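Local coordinates for putative uncharacterized protein (Wolbachia pipientis, PDB 3F4S) that probably acts as a DsbA-type thiol-disulfide oxidoreductase, using a redox-active cysteine pair in a thioredoxin fold to exchange disulfide bonds with other proteins, at residues 39-44 and 211-216; 175-180 and 200-205. The protein carries 1 engineered substitution. All blocks are in the same frame, centred on the assembly; numbering follows the deposited sequence.

Interaction 1 (39-44 and 211-216)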
ATOM      1  N   ALA A  39     -14.611  -8.092  -3.669  1.00 35.83           N
ATOM      2  CA  ALA A  39     -15.187  -6.784  -3.962  1.00 33.91           C
ATOM      3  C   ALA A  39     -15.187  -6.542  -5.469  1.00 33.10           C
ATOM      4  O   ALA A  39     -14.335  -7.066  -6.182  1.00 32.46           O
ATOM      5  CB  ALA A  39     -14.417  -5.683  -3.236  1.00 32.96           C
ATOM      6  N   PRO A  40     -16.159  -5.759  -5.963  1.00 32.99           N
ATOM      7  CA  PRO A  40     -16.257  -5.450  -7.394  1.00 32.74           C
ATOM      8  C   PRO A  40     -15.042  -4.697  -7.933  1.00 31.23           C
ATOM      9  O   PRO A  40     -14.654  -4.943  -9.077  1.00 32.15           O
ATOM     10  CB  PRO A  40     -17.503  -4.561  -7.480  1.00 33.15           C
ATOM     11  CG  PRO A  40     -18.285  -4.876  -6.276  1.00 34.98           C
ATOM     12  CD  PRO A  40     -17.317  -5.257  -5.205  1.00 33.29           C
ATOM     13  N   ILE A  41     -14.455  -3.803  -7.134  1.00 29.65           N
ATOM     14  CA  ILE A  41     -13.366  -2.953  -7.603  1.00 29.31           C
ATOM     15  C   ILE A  41     -12.070  -3.300  -6.882  1.00 29.14           C
ATOM     16  O   ILE A  41     -12.091  -3.720  -5.727  1.00 29.40           O
ATOM     17  CB  ILE A  41     -13.692  -1.453  -7.394  1.00 27.77           C
ATOM     18  CG1 ILE A  41     -15.002  -1.098  -8.108  1.00 29.14           C
ATOM     19  CG2 ILE A  41     -12.540  -0.557  -7.866  1.00 27.55           C
ATOM     20  CD1 ILE A  41     -15.017  -1.471  -9.582  1.00 30.81           C
ATOM     21  N   LEU A  42     -10.949  -3.126  -7.577  1.00 27.67           N
ATOM     22  CA  LEU A  42      -9.627  -3.385  -7.018  1.00 26.66           C
ATOM     23  C   LEU A  42      -8.764  -2.131  -7.086  1.00 24.54           C
ATOM     24  O   LEU A  42      -8.678  -1.492  -8.132  1.00 25.01           O
ATOM     25  CB  LEU A  42      -8.934  -4.503  -7.799  1.00 27.27           C
ATOM     26  CG  LEU A  42      -7.440  -4.695  -7.508  1.00 28.56           C
ATOM     27  CD1 LEU A  42      -7.225  -5.028  -6.041  1.00 28.08           C
ATOM     28  CD2 LEU A  42      -6.846  -5.782  -8.404  1.00 30.67           C
ATOM     29  N   MET A  43      -8.120  -1.789  -5.974  1.00 22.62           N
ATOM     30  CA  MET A  43      -7.106  -0.740  -5.964  1.00 22.67           C
ATOM     31  C   MET A  43      -5.784  -1.314  -5.480  1.00 22.51           C
ATOM     32  O   MET A  43      -5.714  -1.904  -4.402  1.00 23.39           O
ATOM     33  CB  MET A  43      -7.504   0.433  -5.063  1.00 23.39           C
ATOM     34  CG  MET A  43      -6.340   1.387  -4.757  1.00 22.49           C
ATOM     35  SD  MET A  43      -6.777   2.738  -3.648  1.00 24.65           S
ATOM     36  CE  MET A  43      -7.827   3.720  -4.712  1.00 27.44           C
ATOM     37  N   ILE A  44      -4.741  -1.146  -6.287  1.00 21.61           N
ATOM     38  CA  ILE A  44      -3.385  -1.487  -5.883  1.00 19.96           C
ATOM     39  C   ILE A  44      -2.617  -0.187  -5.759  1.00 19.97           C
ATOM     40  O   ILE A  44      -2.608   0.614  -6.684  1.00 22.30           O
ATOM     41  CB  ILE A  44      -2.693  -2.392  -6.926  1.00 20.95           C
ATOM     42  CG1 ILE A  44      -3.426  -3.733  -7.032  1.00 23.35           C
ATOM     43  CG2 ILE A  44      -1.211  -2.604  -6.573  1.00 23.33           C
ATOM     44  CD1 ILE A  44      -3.005  -4.581  -8.229  1.00 24.27           C
ATOM     45  N   GLY A 211     -20.061   1.481 -11.070  1.00 35.32           N
ATOM     46  CA  GLY A 211     -21.271   1.419 -11.867  1.00 37.84           C
ATOM     47  C   GLY A 211     -21.152   0.418 -12.998  1.00 39.88           C
ATOM     48  O   GLY A 211     -22.045  -0.408 -13.210  1.00 40.57           O
ATOM     49  N   LYS A 212     -20.048   0.492 -13.734  1.00 38.60           N
ATOM     50  CA  LYS A 212     -19.788  -0.451 -14.813  1.00 38.21           C
ATOM     51  C   LYS A 212     -19.662  -1.864 -14.261  1.00 39.24           C
ATOM     52  O   LYS A 212     -20.120  -2.820 -14.880  1.00 40.71           O
ATOM     53  CB  LYS A 212     -18.517  -0.063 -15.575  1.00 37.58           C
ATOM     54  CG  LYS A 212     -18.618   1.263 -16.311  1.00 37.99           C
ATOM     55  CD  LYS A 212     -17.310   1.618 -16.993  0.50 36.61           C
ATOM     56  CE  LYS A 212     -17.360   3.019 -17.585  0.50 36.52           C
ATOM     57  N   ALA A 213     -19.043  -1.987 -13.089  1.00 40.81           N
ATOM     58  CA  ALA A 213     -18.869  -3.287 -12.443  1.00 42.08           C
ATOM     59  C   ALA A 213     -20.203  -3.960 -12.135  1.00 42.74           C
ATOM     60  O   ALA A 213     -20.425  -5.116 -12.504  1.00 42.19           O
ATOM     61  CB  ALA A 213     -18.040  -3.139 -11.167  1.00 42.46           C
ATOM     62  N   ILE A 214     -21.088  -3.236 -11.457  1.00 43.45           N
ATOM     63  CA  ILE A 214     -22.383  -3.784 -11.070  1.00 45.69           C
ATOM     64  C   ILE A 214     -23.215  -4.201 -12.284  1.00 45.99           C
ATOM     65  O   ILE A 214     -23.892  -5.234 -12.259  1.00 46.59           O
ATOM     66  CB  ILE A 214     -23.178  -2.798 -10.194  1.00 46.10           C
ATOM     67  CG1 ILE A 214     -22.439  -2.549  -8.881  1.00 46.71           C
ATOM     68  CG2 ILE A 214     -24.580  -3.333  -9.927  1.00 46.80           C
ATOM     69  CD1 ILE A 214     -21.936  -3.815  -8.220  1.00 46.78           C
ATOM     70  N   VAL A 215     -23.154  -3.403 -13.348  1.00 46.03           N
ATOM     71  CA  VAL A 215     -23.856  -3.731 -14.585  1.00 46.75           C
ATOM     72  C   VAL A 215     -23.370  -5.064 -15.149  1.00 47.06           C
ATOM     73  O   VAL A 215     -24.173  -5.921 -15.526  1.00 46.08           O
ATOM     74  CB  VAL A 215     -23.689  -2.628 -15.648  0.50 45.21           C
ATOM     75  CG1 VAL A 215     -24.169  -3.119 -17.004  0.50 45.35           C
ATOM     76  CG2 VAL A 215     -24.447  -1.379 -15.234  0.50 45.21           C
ATOM     77  N   LYS A 216     -22.053  -5.235 -15.192  1.00 47.85           N
ATOM     78  CA  LYS A 216     -21.448  -6.464 -15.694  1.00 49.29           C
ATOM     79  C   LYS A 216     -21.765  -7.650 -14.788  1.00 52.38           C
ATOM     80  O   LYS A 216     -22.011  -8.759 -15.265  1.00 53.53           O
ATOM     81  CB  LYS A 216     -19.933  -6.296 -15.843  1.00 48.76           C
TER
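Ile-41 meets Ala-213 through CD1, the end of its longer branch. CB lies 6.0 Å from the CB of Ala-213. The first torsion (chi1 -57°) sets CG1 anti to the carbonyl carbon, and this atom is 4.8 Å from Ala-213 CB. The chain then turns at the second torsion (chi2 -54°), carrying CD1 to 3.8 Å from Ala-213 CB, which is contact distance. The shorter branch, CG2, instead lies against the backbone oxygen of Lys-178 on the adjacent strand.

Pro-40 supplies a second surface. Its CB is 4.0 Å from Ala-213 CB, so the small methyl touches both Pro-40, just before the strand, and Ile-41, its first residue. One atom further round the ring, Pro-40 CG approaches Ile-214 CD1 at 4.3 Å, a looser apolar contact. The closest CA pair is Pro-40 with Ala-213, at 6.1 Å.

The contact sets the last turns of helix 199-216 against the start of strand 41-47. Within the sheet Ile-41 lies between strands 75-81 and 174-179, bonding by its backbone to Lys-74 and Leu-76 and touching Leu-179 with its side chain; Leu-209 extends the apolar surface along the helix.

Interaction 2 (175-180 and 200-205)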
ATOM      1  N   PHE A 175      -1.253   4.487  -8.195  1.00 19.39           N
ATOM      2  CA  PHE A 175      -2.455   3.701  -7.936  1.00 19.00           C
ATOM      3  C   PHE A 175      -2.944   3.048  -9.208  1.00 21.43           C
ATOM      4  O   PHE A 175      -2.987   3.676 -10.265  1.00 23.75           O
ATOM      5  CB  PHE A 175      -3.578   4.598  -7.405  1.00 19.53           C
ATOM      6  CG  PHE A 175      -3.200   5.390  -6.193  1.00 21.13           C
ATOM      7  CD1 PHE A 175      -3.475   4.910  -4.921  1.00 22.71           C
ATOM      8  CD2 PHE A 175      -2.574   6.621  -6.321  1.00 22.50           C
ATOM      9  CE1 PHE A 175      -3.123   5.638  -3.800  1.00 23.86           C
ATOM     10  CE2 PHE A 175      -2.220   7.354  -5.200  1.00 23.55           C
ATOM     11  CZ  PHE A 175      -2.496   6.859  -3.939  1.00 23.73           C
ATOM     12  N   PHE A 176      -3.325   1.784  -9.103  1.00 21.15           N
ATOM     13  CA  PHE A 176      -3.992   1.110 -10.200  1.00 22.15           C
ATOM     14  C   PHE A 176      -5.388   0.769  -9.721  1.00 22.05           C
ATOM     15  O   PHE A 176      -5.555   0.097  -8.702  1.00 23.84           O
ATOM     16  CB  PHE A 176      -3.226  -0.145 -10.618  1.00 22.72           C
ATOM     17  CG  PHE A 176      -1.843   0.137 -11.130  1.00 24.77           C
ATOM     18  CD1 PHE A 176      -1.633   0.469 -12.462  1.00 26.46           C
ATOM     19  CD2 PHE A 176      -0.752   0.086 -10.277  1.00 26.24           C
ATOM     20  CE1 PHE A 176      -0.362   0.735 -12.933  1.00 26.34           C
ATOM     21  CE2 PHE A 176       0.524   0.351 -10.741  1.00 26.32           C
ATOM     22  CZ  PHE A 176       0.718   0.680 -12.071  1.00 27.36           C
ATOM     23  N   ILE A 177      -6.387   1.259 -10.448  1.00 22.57           N
ATOM     24  CA  ILE A 177      -7.781   1.047 -10.084  1.00 23.53           C
ATOM     25  C   ILE A 177      -8.525   0.406 -11.253  1.00 25.41           C
ATOM     26  O   ILE A 177      -8.585   0.967 -12.347  1.00 26.96           O
ATOM     27  CB  ILE A 177      -8.467   2.364  -9.680  1.00 25.63           C
ATOM     28  CG1 ILE A 177      -7.635   3.100  -8.625  1.00 23.33           C
ATOM     29  CG2 ILE A 177      -9.887   2.088  -9.172  1.00 26.26           C
ATOM     30  CD1 ILE A 177      -8.107   4.512  -8.349  1.00 23.12           C
ATOM     31  N   LYS A 178      -9.084  -0.775 -11.015  1.00 25.10           N
ATOM     32  CA  LYS A 178      -9.653  -1.567 -12.092  1.00 27.59           C
ATOM     33  C   LYS A 178     -10.715  -2.509 -11.545  1.00 29.37           C
ATOM     34  O   LYS A 178     -10.875  -2.648 -10.330  1.00 28.94           O
ATOM     35  CB  LYS A 178      -8.551  -2.375 -12.792  1.00 28.46           C
ATOM     36  CG  LYS A 178      -7.878  -3.398 -11.888  1.00 31.84           C
ATOM     37  CD  LYS A 178      -6.648  -4.032 -12.534  1.00 35.87           C
ATOM     38  CE  LYS A 178      -7.002  -4.754 -13.827  1.00 39.40           C
ATOM     39  NZ  LYS A 178      -8.033  -5.816 -13.637  1.00 42.08           N
ATOM     40  N   LEU A 179     -11.445  -3.151 -12.448  1.00 31.25           N
ATOM     41  CA  LEU A 179     -12.395  -4.175 -12.051  1.00 32.62           C
ATOM     42  C   LEU A 179     -11.624  -5.317 -11.415  1.00 34.60           C
ATOM     43  O   LEU A 179     -10.563  -5.712 -11.899  1.00 35.87           O
ATOM     44  CB  LEU A 179     -13.174  -4.678 -13.261  1.00 35.17           C
ATOM     45  CG  LEU A 179     -14.008  -3.608 -13.960  1.00 38.74           C
ATOM     46  CD1 LEU A 179     -14.683  -4.183 -15.198  1.00 41.32           C
ATOM     47  CD2 LEU A 179     -15.029  -3.026 -12.998  1.00 40.04           C
ATOM     48  N   ASN A 180     -12.145  -5.832 -10.312  1.00 34.62           N
ATOM     49  CA  ASN A 180     -11.511  -6.950  -9.642  1.00 36.49           C
ATOM     50  C   ASN A 180     -11.895  -8.253 -10.344  1.00 38.52           C
ATOM     51  O   ASN A 180     -12.576  -9.092  -9.768  1.00 37.74           O
ATOM     52  CB  ASN A 180     -11.916  -6.974  -8.167  1.00 34.89           C
ATOM     53  CG  ASN A 180     -11.142  -7.997  -7.357  1.00 34.99           C
ATOM     54  OD1 ASN A 180     -10.063  -8.443  -7.753  1.00 35.66           O
ATOM     55  ND2 ASN A 180     -11.691  -8.369  -6.207  1.00 33.94           N
ATOM     56  N   LYS A 200     -12.275  13.883  -4.273  1.00 25.41           N
ATOM     57  CA  LYS A 200     -13.233  13.921  -5.382  1.00 27.24           C
ATOM     58  C   LYS A 200     -12.686  13.255  -6.650  1.00 27.28           C
ATOM     59  O   LYS A 200     -13.442  12.672  -7.434  1.00 26.20           O
ATOM     60  CB  LYS A 200     -13.678  15.361  -5.675  1.00 29.06           C
ATOM     61  CG  LYS A 200     -14.804  15.459  -6.690  1.00 33.41           C
ATOM     62  N   TYR A 201     -11.376  13.343  -6.856  1.00 26.21           N
ATOM     63  CA  TYR A 201     -10.754  12.664  -7.992  1.00 24.07           C
ATOM     64  C   TYR A 201     -10.987  11.159  -7.898  1.00 24.30           C
ATOM     65  O   TYR A 201     -11.418  10.520  -8.860  1.00 24.79           O
ATOM     66  CB  TYR A 201      -9.255  12.956  -8.050  1.00 24.32           C
ATOM     67  CG  TYR A 201      -8.530  12.209  -9.151  1.00 24.63           C
ATOM     68  CD1 TYR A 201      -8.351  12.784 -10.404  1.00 26.24           C
ATOM     69  CD2 TYR A 201      -8.034  10.928  -8.943  1.00 23.33           C
ATOM     70  CE1 TYR A 201      -7.689  12.112 -11.412  1.00 26.22           C
ATOM     71  CE2 TYR A 201      -7.366  10.247  -9.945  1.00 23.92           C
ATOM     72  CZ  TYR A 201      -7.202  10.841 -11.182  1.00 26.21           C
ATOM     73  OH  TYR A 201      -6.534  10.179 -12.192  1.00 27.47           O
ATOM     74  N   PHE A 202     -10.701  10.590  -6.730  1.00 23.98           N
ATOM     75  CA  PHE A 202     -10.903   9.159  -6.527  1.00 25.04           C
ATOM     76  C   PHE A 202     -12.377   8.738  -6.504  1.00 25.79           C
ATOM     77  O   PHE A 202     -12.728   7.671  -7.025  1.00 26.80           O
ATOM     78  CB  PHE A 202     -10.190   8.679  -5.261  1.00 26.03           C
ATOM     79  CG  PHE A 202      -8.710   8.512  -5.433  1.00 29.27           C
ATOM     80  CD1 PHE A 202      -8.203   7.497  -6.229  1.00 33.06           C
ATOM     81  CD2 PHE A 202      -7.823   9.370  -4.805  1.00 30.74           C
ATOM     82  CE1 PHE A 202      -6.836   7.337  -6.391  1.00 32.99           C
ATOM     83  CE2 PHE A 202      -6.458   9.216  -4.963  1.00 32.53           C
ATOM     84  CZ  PHE A 202      -5.962   8.197  -5.754  1.00 32.15           C
ATOM     85  N   THR A 203     -13.243   9.550  -5.905  1.00 25.99           N
ATOM     86  CA  THR A 203     -14.660   9.190  -5.882  1.00 28.73           C
ATOM     87  C   THR A 203     -15.220   9.147  -7.304  1.00 29.63           C
ATOM     88  O   THR A 203     -16.017   8.276  -7.630  1.00 31.17           O
ATOM     89  CB  THR A 203     -15.523  10.116  -4.989  1.00 30.49           C
ATOM     90  OG1 THR A 203     -15.450  11.460  -5.469  1.00 36.07           O
ATOM     91  CG2 THR A 203     -15.052  10.069  -3.546  1.00 30.00           C
ATOM     92  N   ASN A 204     -14.783  10.082  -8.141  0.50 29.73           N
ATOM     93  CA  ASN A 204     -15.202  10.118  -9.538  0.50 30.74           C
ATOM     94  C   ASN A 204     -14.775   8.858 -10.287  0.50 30.41           C
ATOM     95  O   ASN A 204     -15.582   8.223 -10.968  0.50 31.56           O
ATOM     96  CB  ASN A 204     -14.627  11.357 -10.228  0.50 32.17           C
ATOM     97  CG  ASN A 204     -15.010  11.444 -11.692  0.50 33.99           C
ATOM     98  OD1 ASN A 204     -14.146  11.476 -12.568  0.50 36.97           O
ATOM     99  ND2 ASN A 204     -16.307  11.480 -11.964  0.50 34.17           N
ATOM    100  N   VAL A 205     -13.501   8.507 -10.154  1.00 29.46           N
ATOM    101  CA  VAL A 205     -12.942   7.326 -10.808  1.00 27.07           C
ATOM    102  C   VAL A 205     -13.622   6.053 -10.307  1.00 28.05           C
ATOM    103  O   VAL A 205     -14.064   5.215 -11.098  1.00 27.82           O
ATOM    104  CB  VAL A 205     -11.411   7.222 -10.568  1.00 26.98           C
ATOM    105  CG1 VAL A 205     -10.898   5.837 -10.942  1.00 26.65           C
ATOM    106  CG2 VAL A 205     -10.664   8.303 -11.339  1.00 28.63           C
TER
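The first torsions of Phe-175 and Phe-202 are alike: in each, the ring carbon CG stands beside its own backbone N and anti to the carbonyl carbon, which brings together one ring from the strand and one from the helix. Ile-177 has a similar first torsion but then runs extended at the second, which sends CD1 out toward the helix.

The rings form a T-shaped pair. Their centroids are 5.0 Å apart and their planes meet at 72°, with the edge of Phe-202 directed at the face of Phe-175. The evidence for a central approach is that Phe-202 CZ stands 3.7 Å above the Phe-175 plane, over the ring centre, and is only 3.8 Å from Phe-175 CD2.

Ile-177 uses another part of the same rim. Its CD1 lies at the edge of the Phe-202 ring, in plane, equally near CD1 and CE1 of that residue (3.7 Å each). This methyl also reaches Val-205 CG1 at 4.0 Å, and therefore rests between two side chains three residues apart on the helix. One face of the Phe-202 ring is occupied by CD2 of Tyr-201, its neighbour in sequence.

Phe-175 and Ile-177, two positions apart on the strand, project from the same side of the sheet. The axes of the segments, strand 175-179 and helix 200-205, run 10.9 Å apart at an angle of 24°, nearly parallel, as expected for the beta-beta-alpha unit that ends a thioredoxin fold. Phe-57, in helix 52-60 that follows Cys-51, meets both aromatic rings. Strand 41-47 flanks Ile-177 through Met-43, strand 192-194 through His-193, and helix 62-70 reaches Phe-202 with Ile-65.

Both interactions pack helix 199-216 against one five-stranded sheet, with centres about 10 Å apart. Interaction 2 uses the start of the helix and strand 174-179; interaction 1 uses its last turns and strand 41-47. These strands are antiparallel neighbours, joined by probable hydrogen bonds from Leu-42 N to Lys-178 O and from Phe-176 N to Ile-44 O, each 2.8 Å. Leu-179 CD2 packs 3.5 Å from Ala-213 CB, linking strand 174-179 to interaction 1. Both segments of interaction 2 fall in the chain between the two segments of interaction 1, so the C-terminal helix bridges early and late parts of the thioredoxin fold.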